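Long-range contacts in mevalonate kinase (Staphylococcus aureus, PDB 2X7I), which probably catalyses the ATP-dependent phosphorylation of mevalonate to 5-phosphomevalonate: residues T12-I18 with A29-N35; G174-D180 with H300-L306. All coordinates share one frame; numbering follows the deposited sequence.

Near the N terminus, strand 6-16 runs into a corner and the chain returns on strand 29-45, so that contact 1 closes a short loop of ten residues within the mixed sheet. The chain then completes the mixed sheet and adds the helices from 70-80 to 145-153 before strand 175-180 opens contact 2, which shuts only when strand 300-305 arrives after 119 further residues, about half of them helical. The two loops follow one another in series, neither nested nor crossed. Their centres are about 12 Å apart, yet they touch: I15 CD1 packs on V178 CG2 at 3.5 Å, and the F34 ring meets W302 edge-to-face. The mixed sheet and the four-stranded antiparallel sheet are thereby joined.

Contact 1 (T12-I18 with A29-N35); sequences TGKIILI and AIAVPFN
I15 lays its CD1 methyl over one face of the F34 ring, a CH-pi contact 4.1 Å from the ring centroid and 19° off the normal. With CG anti to the backbone N (chi1 179°), the F34 ring lies alongside I15, whose CG1 is 3.8 Å from F34 CB. At the corner where the strand ends, L17 crosses V32 at about a right angle, L17 CD1 lying 4.0 Å from V32 CG1. On the other face I16 CD1 meets A31 CB at 3.5 Å. Between the strands, the antiparallel backbones bond in both directions at I15 and V32, with I15 N to V32 O at 2.9 Å. G13 O takes two donors: T12 OG1 on a lone pair in the carbonyl plane at 2.8 Å, and F34 N from above that plane at 3.0 Å. The amine of the buried K14 makes a salt bridge with D147 and a hydrogen bond to G100 O. This antiparallel pair belongs to the mixed sheet, consistent with the N-terminal domain of GHMP kinases. Helix 145-153 packs against T12, A31 and P33, helix 203-222 against I18 and I30, while V178 of strand 175-180 touches I15 and F34.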
ATOM      1  N   THR A  12       7.081  -4.371  -2.419  1.00 49.07           N
ATOM      2  CA  THR A  12       6.149  -3.341  -2.877  1.00 48.76           C
ATOM      3  C   THR A  12       5.206  -3.001  -1.735  1.00 47.75           C
ATOM      4  O   THR A  12       5.191  -3.683  -0.710  1.00 46.89           O
ATOM      5  CB  THR A  12       5.276  -3.791  -4.065  1.00 48.97           C
ATOM      6  OG1 THR A  12       4.232  -4.653  -3.587  1.00 46.80           O
ATOM      7  CG2 THR A  12       6.103  -4.487  -5.123  1.00 49.24           C
ATOM      8  N   GLY A  13       4.418  -1.946  -1.924  1.00 47.87           N
ATOM      9  CA  GLY A  13       3.277  -1.679  -1.054  1.00 47.27           C
ATOM     10  C   GLY A  13       2.029  -2.354  -1.606  1.00 47.09           C
ATOM     11  O   GLY A  13       2.121  -3.278  -2.414  1.00 47.71           O
ATOM     12  N   LYS A  14       0.860  -1.878  -1.185  1.00 46.80           N
ATOM     13  CA  LYS A  14      -0.407  -2.316  -1.781  1.00 46.88           C
ATOM     14  C   LYS A  14      -1.463  -1.213  -1.715  1.00 46.65           C
ATOM     15  O   LYS A  14      -1.378  -0.313  -0.882  1.00 46.43           O
ATOM     16  CB  LYS A  14      -0.893  -3.603  -1.110  1.00 46.18           C
ATOM     17  CG  LYS A  14      -2.067  -3.476  -0.175  1.00 46.46           C
ATOM     18  CD  LYS A  14      -1.784  -2.666   1.082  1.00 46.87           C
ATOM     19  CE  LYS A  14      -3.086  -2.060   1.596  1.00 46.18           C
ATOM     20  NZ  LYS A  14      -2.979  -1.416   2.921  1.00 46.38           N
ATOM     21  N   ILE A  15      -2.452  -1.286  -2.598  1.00 46.77           N
ATOM     22  CA  ILE A  15      -3.589  -0.365  -2.551  1.00 46.71           C
ATOM     23  C   ILE A  15      -4.889  -1.140  -2.496  1.00 46.04           C
ATOM     24  O   ILE A  15      -5.060  -2.129  -3.199  1.00 45.49           O
ATOM     25  CB  ILE A  15      -3.618   0.600  -3.767  1.00 48.00           C
ATOM     26  CG1 ILE A  15      -2.287   1.352  -3.870  1.00 48.86           C
ATOM     27  CG2 ILE A  15      -4.798   1.579  -3.649  1.00 48.13           C
ATOM     28  CD1 ILE A  15      -2.402   2.794  -4.328  1.00 50.64           C
ATOM     29  N   ILE A  16      -5.792  -0.699  -1.624  1.00 46.27           N
ATOM     30  CA  ILE A  16      -7.164  -1.167  -1.632  1.00 46.13           C
ATOM     31  C   ILE A  16      -7.867  -0.270  -2.634  1.00 47.11           C
ATOM     32  O   ILE A  16      -8.157   0.890  -2.338  1.00 47.59           O
ATOM     33  CB  ILE A  16      -7.835  -1.044  -0.241  1.00 46.02           C
ATOM     34  CG1 ILE A  16      -7.053  -1.812   0.839  1.00 44.80           C
ATOM     35  CG2 ILE A  16      -9.262  -1.553  -0.297  1.00 46.12           C
ATOM     36  CD1 ILE A  16      -6.889  -3.301   0.564  1.00 43.63           C
ATOM     37  N   LEU A  17      -8.090  -0.786  -3.840  1.00 47.60           N
ATOM     38  CA  LEU A  17      -8.762  -0.021  -4.885  1.00 48.53           C
ATOM     39  C   LEU A  17     -10.173   0.357  -4.457  1.00 48.72           C
ATOM     40  O   LEU A  17     -10.597   1.502  -4.623  1.00 49.18           O
ATOM     41  CB  LEU A  17      -8.835  -0.831  -6.173  1.00 48.87           C
ATOM     42  CG  LEU A  17      -7.541  -0.992  -6.975  1.00 49.76           C
ATOM     43  CD1 LEU A  17      -7.872  -1.733  -8.262  1.00 50.24           C
ATOM     44  CD2 LEU A  17      -6.884   0.338  -7.286  1.00 49.36           C
ATOM     45  N   ILE A  18     -10.892  -0.626  -3.915  1.00 48.30           N
ATOM     46  CA  ILE A  18     -12.248  -0.444  -3.409  1.00 48.68           C
ATOM     47  C   ILE A  18     -12.349  -1.300  -2.166  1.00 48.00           C
ATOM     48  O   ILE A  18     -11.881  -2.442  -2.159  1.00 47.00           O
ATOM     49  CB  ILE A  18     -13.314  -0.938  -4.393  1.00 49.23           C
ATOM     50  CG1 ILE A  18     -13.069  -0.406  -5.795  1.00 51.90           C
ATOM     51  CG2 ILE A  18     -14.711  -0.529  -3.944  1.00 49.24           C
ATOM     52  CD1 ILE A  18     -13.629  -1.323  -6.875  1.00 54.26           C
ATOM     53  N   ALA A  29     -13.492  -6.189  -0.462  1.00 46.28           N
ATOM     54  CA  ALA A  29     -12.336  -5.399  -0.842  1.00 46.08           C
ATOM     55  C   ALA A  29     -11.656  -5.942  -2.108  1.00 46.36           C
ATOM     56  O   ALA A  29     -11.723  -7.134  -2.405  1.00 46.59           O
ATOM     57  CB  ALA A  29     -11.330  -5.351   0.315  1.00 45.57           C
ATOM     58  N   ILE A  30     -10.998  -5.048  -2.842  1.00 46.42           N
ATOM     59  CA  ILE A  30     -10.060  -5.442  -3.877  1.00 46.55           C
ATOM     60  C   ILE A  30      -8.711  -4.761  -3.641  1.00 46.10           C
ATOM     61  O   ILE A  30      -8.585  -3.545  -3.779  1.00 46.18           O
ATOM     62  CB  ILE A  30     -10.583  -5.109  -5.283  1.00 47.21           C
ATOM     63  CG1 ILE A  30     -11.834  -5.947  -5.575  1.00 47.60           C
ATOM     64  CG2 ILE A  30      -9.482  -5.344  -6.323  1.00 47.93           C
ATOM     65  CD1 ILE A  30     -11.975  -6.393  -7.005  1.00 49.66           C
ATOM     66  N   ALA A  31      -7.712  -5.563  -3.282  1.00 45.44           N
ATOM     67  CA  ALA A  31      -6.357  -5.078  -3.066  1.00 44.75           C
ATOM     68  C   ALA A  31      -5.487  -5.488  -4.253  1.00 45.27           C
ATOM     69  O   ALA A  31      -5.691  -6.558  -4.832  1.00 45.90           O
ATOM     70  CB  ALA A  31      -5.803  -5.649  -1.795  1.00 43.78           C
ATOM     71  N   VAL A  32      -4.534  -4.634  -4.619  1.00 45.16           N
ATOM     72  CA  VAL A  32      -3.576  -4.940  -5.679  1.00 46.01           C
ATOM     73  C   VAL A  32      -2.196  -4.469  -5.251  1.00 46.28           C
ATOM     74  O   VAL A  32      -2.092  -3.548  -4.434  1.00 46.41           O
ATOM     75  CB  VAL A  32      -3.929  -4.241  -7.032  1.00 46.42           C
ATOM     76  CG1 VAL A  32      -5.274  -4.699  -7.534  1.00 46.46           C
ATOM     77  CG2 VAL A  32      -3.883  -2.716  -6.890  1.00 46.31           C
ATOM     78  N   PRO A  33      -1.135  -5.073  -5.815  1.00 47.19           N
ATOM     79  CA  PRO A  33       0.218  -4.610  -5.532  1.00 47.79           C
ATOM     80  C   PRO A  33       0.400  -3.151  -5.925  1.00 48.44           C
ATOM     81  O   PRO A  33      -0.146  -2.724  -6.931  1.00 48.99           O
ATOM     82  CB  PRO A  33       1.098  -5.506  -6.417  1.00 48.79           C
ATOM     83  CG  PRO A  33       0.274  -6.660  -6.771  1.00 48.49           C
ATOM     84  CD  PRO A  33      -1.139  -6.194  -6.773  1.00 48.17           C
ATOM     85  N   PHE A  34       1.144  -2.400  -5.122  1.00 48.36           N
ATOM     86  CA  PHE A  34       1.475  -1.012  -5.440  1.00 49.12           C
ATOM     87  C   PHE A  34       2.957  -0.967  -5.813  1.00 50.09           C
ATOM     88  O   PHE A  34       3.821  -0.725  -4.976  1.00 49.51           O
ATOM     89  CB  PHE A  34       1.147  -0.124  -4.234  1.00 48.28           C
ATOM     90  CG  PHE A  34       1.459   1.345  -4.420  1.00 49.05           C
ATOM     91  CD1 PHE A  34       1.193   1.994  -5.606  1.00 50.66           C
ATOM     92  CD2 PHE A  34       1.986   2.085  -3.364  1.00 49.31           C
ATOM     93  CE1 PHE A  34       1.460   3.340  -5.752  1.00 51.89           C
ATOM     94  CE2 PHE A  34       2.248   3.431  -3.502  1.00 50.72           C
ATOM     95  CZ  PHE A  34       1.987   4.061  -4.702  1.00 51.54           C
ATOM     96  N   ASN A  35       3.228  -1.214  -7.086  1.00 51.85           N
ATOM     97  CA  ASN A  35       4.597  -1.371  -7.595  1.00 53.71           C
ATOM     98  C   ASN A  35       5.433  -0.097  -7.545  1.00 54.73           C
ATOM     99  O   ASN A  35       6.655  -0.169  -7.605  1.00 55.71           O
ATOM    100  CB  ASN A  35       4.579  -1.890  -9.032  1.00 54.95           C
ATOM    101  CG  ASN A  35       3.907  -3.242  -9.156  1.00 55.56           C
ATOM    102  OD1 ASN A  35       4.307  -4.209  -8.504  1.00 56.82           O
ATOM    103  ND2 ASN A  35       2.887  -3.323 -10.002  1.00 56.19           N
TER

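Contact 2 (G174-D180 with H300-L306); sequences GYMVVID and HTWIENL
Strands 175-180 and 300-305 form a regular antiparallel pair at one side of a four-stranded sheet, 300-305 being an outermost strand. Backbone bonds run in both directions at M176-E304 and V178-W302, as in V178 N to W302 O at 2.9 Å, and L306 N to G174 O extends the ladder. On the face of Y175, I179 and T301, the N305 amide lies over one face of the Y175 ring, their planes 24° apart, while I303 CG2 comes to the ring edge, 3.9 Å from Y175 CD2. Helix 283-295 covers this side. On the other face V178 CG1 lies 3.7 Å from W302 CE3; CG1, anti to the backbone N (chi1 176°), is the branch turned to the indole. D180 and H300 lie side by side, with D180 OD1 3.2 Å from H300 CD2 at the edge of the imidazole; D180 OD2 has its own partners, a salt bridge to R99 and the amide of G182. E304 turns its carboxylate to the backbone amides of N35 and A36, joining this sheet to strand 29-45. An antiparallel sheet of order 2-3-1-4, with helices packed on one face, is consistent with the ferredoxin-like C-terminal domain of GHMP kinases.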
ATOM      1  N   GLY A 174      -4.082   1.010 -18.722  1.00 61.34           N
ATOM      2  CA  GLY A 174      -4.234   2.350 -18.184  1.00 60.47           C
ATOM      3  C   GLY A 174      -3.328   2.647 -17.009  1.00 58.99           C
ATOM      4  O   GLY A 174      -2.477   1.835 -16.635  1.00 58.02           O
ATOM      5  N   TYR A 175      -3.518   3.833 -16.435  1.00 58.40           N
ATOM      6  CA  TYR A 175      -2.668   4.337 -15.374  1.00 57.47           C
ATOM      7  C   TYR A 175      -3.516   4.872 -14.246  1.00 56.07           C
ATOM      8  O   TYR A 175      -4.657   5.308 -14.448  1.00 56.18           O
ATOM      9  CB  TYR A 175      -1.760   5.448 -15.906  1.00 59.49           C
ATOM     10  CG  TYR A 175      -0.704   4.945 -16.866  1.00 61.44           C
ATOM     11  CD1 TYR A 175      -1.038   4.576 -18.173  1.00 63.43           C
ATOM     12  CD2 TYR A 175       0.620   4.811 -16.463  1.00 61.59           C
ATOM     13  CE1 TYR A 175      -0.076   4.095 -19.052  1.00 65.66           C
ATOM     14  CE2 TYR A 175       1.587   4.343 -17.335  1.00 64.52           C
ATOM     15  CZ  TYR A 175       1.236   3.988 -18.628  1.00 66.11           C
ATOM     16  OH  TYR A 175       2.199   3.522 -19.492  1.00 69.60           O
ATOM     17  N   MET A 176      -2.945   4.826 -13.051  1.00 55.01           N
ATOM     18  CA  MET A 176      -3.602   5.317 -11.856  1.00 53.79           C
ATOM     19  C   MET A 176      -2.628   6.246 -11.156  1.00 53.97           C
ATOM     20  O   MET A 176      -1.509   5.839 -10.824  1.00 53.81           O
ATOM     21  CB  MET A 176      -3.992   4.148 -10.948  1.00 52.27           C
ATOM     22  CG  MET A 176      -4.595   4.566  -9.613  1.00 51.85           C
ATOM     23  SD  MET A 176      -5.225   3.186  -8.652  1.00 51.70           S
ATOM     24  CE  MET A 176      -3.734   2.264  -8.269  1.00 47.81           C
ATOM     25  N   VAL A 177      -3.036   7.502 -10.973  1.00 54.51           N
ATOM     26  CA  VAL A 177      -2.276   8.447 -10.152  1.00 54.71           C
ATOM     27  C   VAL A 177      -2.723   8.298  -8.705  1.00 52.94           C
ATOM     28  O   VAL A 177      -3.908   8.380  -8.408  1.00 52.84           O
ATOM     29  CB  VAL A 177      -2.489   9.913 -10.593  1.00 56.53           C
ATOM     30  CG1 VAL A 177      -1.724  10.864  -9.680  1.00 56.38           C
ATOM     31  CG2 VAL A 177      -2.061  10.097 -12.034  1.00 58.19           C
ATOM     32  N   VAL A 178      -1.765   8.067  -7.817  1.00 52.11           N
ATOM     33  CA  VAL A 178      -2.021   7.921  -6.398  1.00 50.81           C
ATOM     34  C   VAL A 178      -1.575   9.204  -5.718  1.00 51.95           C
ATOM     35  O   VAL A 178      -0.427   9.604  -5.851  1.00 52.86           O
ATOM     36  CB  VAL A 178      -1.263   6.710  -5.836  1.00 49.62           C
ATOM     37  CG1 VAL A 178      -1.439   6.599  -4.328  1.00 47.84           C
ATOM     38  CG2 VAL A 178      -1.726   5.434  -6.537  1.00 48.74           C
ATOM     39  N   ILE A 179      -2.493   9.861  -5.020  1.00 52.58           N
ATOM     40  CA  ILE A 179      -2.211  11.129  -4.357  1.00 53.98           C
ATOM     41  C   ILE A 179      -2.340  11.008  -2.836  1.00 53.64           C
ATOM     42  O   ILE A 179      -3.318  10.476  -2.335  1.00 53.07           O
ATOM     43  CB  ILE A 179      -3.170  12.226  -4.837  1.00 55.33           C
ATOM     44  CG1 ILE A 179      -2.999  12.472  -6.338  1.00 56.02           C
ATOM     45  CG2 ILE A 179      -2.939  13.513  -4.047  1.00 56.91           C
ATOM     46  CD1 ILE A 179      -4.194  13.139  -6.999  1.00 56.85           C
ATOM     47  N   ASP A 180      -1.333  11.506  -2.125  1.00 54.99           N
ATOM     48  CA  ASP A 180      -1.331  11.614  -0.666  1.00 55.44           C
ATOM     49  C   ASP A 180      -1.548  13.087  -0.326  1.00 57.86           C
ATOM     50  O   ASP A 180      -0.817  13.943  -0.806  1.00 59.18           O
ATOM     51  CB  ASP A 180       0.020  11.103  -0.131  1.00 55.12           C
ATOM     52  CG  ASP A 180       0.241  11.388   1.353  1.00 55.37           C
ATOM     53  OD1 ASP A 180       1.386  11.203   1.822  1.00 56.05           O
ATOM     54  OD2 ASP A 180      -0.699  11.794   2.053  1.00 55.89           O
ATOM     55  N   HIS A 300       2.283  14.448  -1.889  1.00 60.00           N
ATOM     56  CA  HIS A 300       3.101  13.419  -2.550  1.00 59.18           C
ATOM     57  C   HIS A 300       2.261  12.682  -3.588  1.00 56.79           C
ATOM     58  O   HIS A 300       1.057  12.515  -3.409  1.00 55.22           O
ATOM     59  CB  HIS A 300       3.659  12.405  -1.538  1.00 58.80           C
ATOM     60  CG  HIS A 300       4.243  13.024  -0.303  1.00 60.91           C
ATOM     61  ND1 HIS A 300       5.525  13.529  -0.252  1.00 64.32           N
ATOM     62  CD2 HIS A 300       3.714  13.218   0.929  1.00 62.51           C
ATOM     63  CE1 HIS A 300       5.760  14.007   0.959  1.00 66.22           C
ATOM     64  NE2 HIS A 300       4.679  13.826   1.697  1.00 65.09           N
ATOM     65  N   THR A 301       2.896  12.248  -4.671  1.00 56.62           N
ATOM     66  CA  THR A 301       2.201  11.524  -5.732  1.00 55.29           C
ATOM     67  C   THR A 301       3.007  10.351  -6.281  1.00 54.81           C
ATOM     68  O   THR A 301       4.216  10.302  -6.133  1.00 56.10           O
ATOM     69  CB  THR A 301       1.814  12.457  -6.904  1.00 56.44           C
ATOM     70  OG1 THR A 301       2.992  13.080  -7.432  1.00 58.33           O
ATOM     71  CG2 THR A 301       0.823  13.532  -6.434  1.00 56.17           C
ATOM     72  N   TRP A 302       2.304   9.394  -6.884  1.00 53.75           N
ATOM     73  CA  TRP A 302       2.926   8.268  -7.597  1.00 53.97           C
ATOM     74  C   TRP A 302       2.127   7.939  -8.856  1.00 53.57           C
ATOM     75  O   TRP A 302       0.908   8.116  -8.891  1.00 52.69           O
ATOM     76  CB  TRP A 302       2.956   7.004  -6.731  1.00 53.11           C
ATOM     77  CG  TRP A 302       3.673   7.102  -5.415  1.00 52.80           C
ATOM     78  CD1 TRP A 302       4.949   6.726  -5.152  1.00 54.26           C
ATOM     79  CD2 TRP A 302       3.128   7.568  -4.176  1.00 52.16           C
ATOM     80  NE1 TRP A 302       5.246   6.937  -3.822  1.00 54.99           N
ATOM     81  CE2 TRP A 302       4.144   7.456  -3.203  1.00 52.39           C
ATOM     82  CE3 TRP A 302       1.884   8.078  -3.796  1.00 50.13           C
ATOM     83  CZ2 TRP A 302       3.954   7.833  -1.875  1.00 52.85           C
ATOM     84  CZ3 TRP A 302       1.693   8.448  -2.477  1.00 50.56           C
ATOM     85  CH2 TRP A 302       2.720   8.323  -1.529  1.00 51.04           C
ATOM     86  N   ILE A 303       2.810   7.438  -9.875  1.00 54.72           N
ATOM     87  CA  ILE A 303       2.152   6.951 -11.068  1.00 54.89           C
ATOM     88  C   ILE A 303       2.287   5.437 -11.108  1.00 54.90           C
ATOM     89  O   ILE A 303       3.395   4.905 -11.102  1.00 56.08           O
ATOM     90  CB  ILE A 303       2.737   7.579 -12.353  1.00 56.95           C
ATOM     91  CG1 ILE A 303       2.437   9.081 -12.399  1.00 57.28           C
ATOM     92  CG2 ILE A 303       2.157   6.896 -13.584  1.00 56.73           C
ATOM     93  CD1 ILE A 303       3.135   9.820 -13.526  1.00 59.19           C
ATOM     94  N   GLU A 304       1.145   4.755 -11.127  1.00 54.31           N
ATOM     95  CA  GLU A 304       1.092   3.305 -11.204  1.00 54.77           C
ATOM     96  C   GLU A 304       0.637   2.878 -12.599  1.00 55.99           C
ATOM     97  O   GLU A 304      -0.471   3.217 -13.027  1.00 55.45           O
ATOM     98  CB  GLU A 304       0.114   2.778 -10.150  1.00 53.31           C
ATOM     99  CG  GLU A 304       0.052   1.248 -10.015  1.00 54.01           C
ATOM    100  CD  GLU A 304       1.266   0.645  -9.322  1.00 55.52           C
ATOM    101  OE1 GLU A 304       2.046   1.394  -8.688  1.00 56.54           O
ATOM    102  OE2 GLU A 304       1.431  -0.593  -9.404  1.00 56.63           O
ATOM    103  N   ASN A 305       1.495   2.146 -13.304  1.00 58.07           N
ATOM    104  CA  ASN A 305       1.096   1.457 -14.535  1.00 59.81           C
ATOM    105  C   ASN A 305       0.261   0.251 -14.140  1.00 59.38           C
ATOM    106  O   ASN A 305       0.667  -0.515 -13.269  1.00 59.44           O
ATOM    107  CB  ASN A 305       2.320   1.002 -15.328  1.00 62.06           C
ATOM    108  CG  ASN A 305       1.973   0.497 -16.731  1.00 64.09           C
ATOM    109  OD1 ASN A 305       0.831   0.118 -17.023  1.00 63.60           O
ATOM    110  ND2 ASN A 305       2.971   0.484 -17.603  1.00 65.15           N
ATOM    111  N   LEU A 306      -0.901   0.079 -14.764  1.00 59.50           N
ATOM    112  CA  LEU A 306      -1.801  -0.997 -14.364  1.00 59.30           C
ATOM    113  C   LEU A 306      -1.569  -2.295 -15.136  1.00 61.74           C
ATOM    114  O   LEU A 306      -2.365  -3.229 -15.040  1.00 61.97           O
ATOM    115  CB  LEU A 306      -3.260  -0.540 -14.416  1.00 58.15           C
ATOM    116  CG  LEU A 306      -3.629   0.608 -13.464  1.00 55.86           C
ATOM    117  CD1 LEU A 306      -5.121   0.910 -13.555  1.00 53.95           C
ATOM    118  CD2 LEU A 306      -3.238   0.310 -12.011  1.00 53.33           C
TER